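Local coordinates for protein HPV18 E7 (Human papillomavirus type 18, PDB 6IWD) that probably drives quiescent host cells from G1 into S phase so that the virus can replicate its genome, at residues R8-C13 with R21-V26. Residues are numbered along the deposited sequence; the frame is centred on the assembly and turned at random.
Sequences RHTMLC and RIELVV. With PO4 (phosphate ion), chain E.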
loop_
_atom_site.group_PDB
_atom_site.type_symbol
_atom_site.label_atom_id
_atom_site.label_comp_id
_atom_site.label_asym_id
_atom_site.label_seq_id
_atom_site.Cartn_x
_atom_site.Cartn_y
_atom_site.Cartn_z
ATOM N N ARG B 8 -7.823 14.969 -6.832
ATOM C CA ARG B 8 -7.685 15.434 -5.461
ATOM C C ARG B 8 -8.690 14.710 -4.574
ATOM O O ARG B 8 -9.869 14.597 -4.930
ATOM C CB ARG B 8 -7.889 16.945 -5.370
ATOM C CG ARG B 8 -8.116 17.427 -3.951
ATOM C CD ARG B 8 -7.505 18.779 -3.699
ATOM N NE ARG B 8 -6.547 19.161 -4.735
ATOM C CZ ARG B 8 -5.884 20.311 -4.723
ATOM N NH1 ARG B 8 -6.078 21.166 -3.726
ATOM N NH2 ARG B 8 -5.028 20.606 -5.696
ATOM N N HIS B 9 -8.216 14.211 -3.431
ATOM C CA HIS B 9 -9.054 13.531 -2.455
ATOM C C HIS B 9 -8.718 14.043 -1.064
ATOM O O HIS B 9 -7.579 14.434 -0.793
ATOM C CB HIS B 9 -8.861 12.012 -2.496
ATOM C CG HIS B 9 -8.850 11.443 -3.877
ATOM N ND1 HIS B 9 -10.006 11.154 -4.571
ATOM C CD2 HIS B 9 -7.824 11.106 -4.696
ATOM C CE1 HIS B 9 -9.692 10.671 -5.760
ATOM N NE2 HIS B 9 -8.376 10.631 -5.862
ATOM N N THR B 10 -9.708 14.040 -0.178
ATOM C CA THR B 10 -9.483 14.409 1.212
ATOM C C THR B 10 -9.691 13.190 2.099
ATOM O O THR B 10 -10.696 12.487 1.969
ATOM C CB THR B 10 -10.403 15.549 1.657
ATOM O OG1 THR B 10 -10.170 16.692 0.830
ATOM C CG2 THR B 10 -10.107 15.934 3.109
ATOM N N MET B 11 -8.734 12.939 2.985
ATOM C CA MET B 11 -8.812 11.859 3.961
ATOM C C MET B 11 -8.997 12.463 5.346
ATOM O O MET B 11 -8.130 13.202 5.823
ATOM C CB MET B 11 -7.551 10.999 3.933
ATOM C CG MET B 11 -7.319 10.255 2.633
ATOM S SD MET B 11 -8.319 8.761 2.513
ATOM C CE MET B 11 -7.859 7.923 4.028
ATOM N N LEU B 12 -10.115 12.142 5.992
ATOM C CA LEU B 12 -10.346 12.509 7.385
ATOM C C LEU B 12 -9.960 11.350 8.290
ATOM O O LEU B 12 -10.361 10.209 8.052
ATOM C CB LEU B 12 -11.809 12.887 7.625
ATOM C CG LEU B 12 -12.235 14.218 7.006
ATOM C CD1 LEU B 12 -13.720 14.198 6.663
ATOM C CD2 LEU B 12 -11.912 15.344 7.982
ATOM N N CYS B 13 -9.160 11.636 9.307
ATOM C CA CYS B 13 -8.766 10.612 10.260
ATOM C C CYS B 13 -8.611 11.273 11.622
ATOM O O CYS B 13 -8.779 12.487 11.765
ATOM C CB CYS B 13 -7.484 9.900 9.810
ATOM S SG CYS B 13 -6.022 10.983 9.537
ATOM N N ARG B 21 -9.254 15.667 15.001
ATOM C CA ARG B 21 -9.440 15.264 13.614
ATOM C C ARG B 21 -8.333 15.833 12.733
ATOM O O ARG B 21 -7.924 16.987 12.884
ATOM C CB ARG B 21 -10.804 15.728 13.097
ATOM C CG ARG B 21 -11.981 15.089 13.802
ATOM C CD ARG B 21 -13.205 15.969 13.690
ATOM N NE ARG B 21 -13.642 16.109 12.306
ATOM C CZ ARG B 21 -14.699 15.485 11.793
ATOM N NH1 ARG B 21 -15.424 14.679 12.558
ATOM N NH2 ARG B 21 -15.033 15.670 10.519
ATOM N N ILE B 22 -7.853 15.012 11.806
ATOM C CA ILE B 22 -6.799 15.396 10.877
ATOM C C ILE B 22 -7.371 15.347 9.473
ATOM O O ILE B 22 -7.999 14.355 9.090
ATOM C CB ILE B 22 -5.570 14.477 10.996
ATOM C CG1 ILE B 22 -4.966 14.571 12.394
ATOM C CG2 ILE B 22 -4.548 14.804 9.911
ATOM C CD1 ILE B 22 -3.865 13.559 12.639
ATOM N N GLU B 23 -7.150 16.409 8.711
ATOM C CA GLU B 23 -7.568 16.494 7.318
ATOM C C GLU B 23 -6.317 16.395 6.447
ATOM O O GLU B 23 -5.471 17.293 6.468
ATOM C CB GLU B 23 -8.318 17.799 7.074
ATOM C CG GLU B 23 -9.581 17.664 6.248
ATOM C CD GLU B 23 -10.537 18.832 6.458
ATOM O OE1 GLU B 23 -10.916 19.099 7.625
ATOM O OE2 GLU B 23 -10.896 19.490 5.454
ATOM N N LEU B 24 -6.193 15.303 5.698
ATOM C CA LEU B 24 -5.105 15.116 4.744
ATOM C C LEU B 24 -5.654 15.276 3.336
ATOM O O LEU B 24 -6.688 14.690 2.999
ATOM C CB LEU B 24 -4.459 13.739 4.889
ATOM C CG LEU B 24 -3.927 13.350 6.257
ATOM C CD1 LEU B 24 -3.497 11.906 6.227
ATOM C CD2 LEU B 24 -2.770 14.257 6.638
ATOM N N VAL B 25 -4.973 16.073 2.525
ATOM C CA VAL B 25 -5.379 16.329 1.151
ATOM C C VAL B 25 -4.299 15.764 0.242
ATOM O O VAL B 25 -3.130 16.163 0.334
ATOM C CB VAL B 25 -5.606 17.826 0.902
ATOM C CG1 VAL B 25 -6.012 18.070 -0.544
ATOM C CG2 VAL B 25 -6.666 18.352 1.870
ATOM N N VAL B 26 -4.678 14.819 -0.609
ATOM C CA VAL B 26 -3.736 14.169 -1.505
ATOM C C VAL B 26 -4.212 14.318 -2.947
ATOM O O VAL B 26 -5.382 14.591 -3.226
ATOM C CB VAL B 26 -3.542 12.675 -1.155
ATOM C CG1 VAL B 26 -2.889 12.532 0.214
ATOM C CG2 VAL B 26 -4.873 11.936 -1.188
HETATM P P PO4 E . -18.005 12.930 11.997
HETATM O O1 PO4 E . -17.372 13.266 13.333
HETATM O O2 PO4 E . -19.506 13.131 12.025
HETATM O O3 PO4 E . -17.411 13.842 10.946
HETATM O O4 PO4 E . -17.707 11.485 11.651
#
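H9, M11 and C13 each trade a pair of backbone N-H...O bonds with V26, L24 and I22, so strands 8-13 and 21-26 run antiparallel, their axes 4.6 Å apart at the closest. The six bonds are nearly straight; the M11 N to L24 O bond, at 2.7 Å, has an N-H...O angle of 172°. T10 with V25 and L12 with E23 are the non-hydrogen-bonded pairs between them.

The two faces differ. H9, M11, C13, I22, L24 and V26 share one face. On it C13 SG rests 3.8 Å from I22 CB. The C13 chi1 of 57° sets the sulfur between the backbone N and the carbonyl carbon. M11 and L24 meet at their CB atoms. From there the M11 chain bends away, toward F36 and F40 of helix 30-41. I22 and L24 pack on F46, and I22 also touches C15 and C48, two of the four zinc ligands.

T10, L12, E23 and V25 form the other face. E23 CG touches two methyls, 3.6 Å from T10 CG2 and 3.7 Å from L12 CD2. L12 and E23 run side by side and point the same way. At the open end of the hairpin, away from the turn, R8 lays its CD 3.6 Å from V25 CG1, while its guanidinium forms a salt bridge with E27. R21 turns the edge of its guanidinium to a phosphate ion, probably from the crystallisation liquor; R21 NH1 bonds phosphate O3 at 2.7 Å, and R21 NH2 bonds the same oxygen. Another protein's chain holds the ion too.

This is the beta hairpin of the zinc-binding C-terminal domain of E7. V26 pairs with a strand of the second subunit, which continues the sheet across the dimer. The chemistry implies a two-sided hairpin: a mostly apolar face set against helix 30-41 and the zinc-site loops, and a mixed face where aliphatic stems pack on methyls.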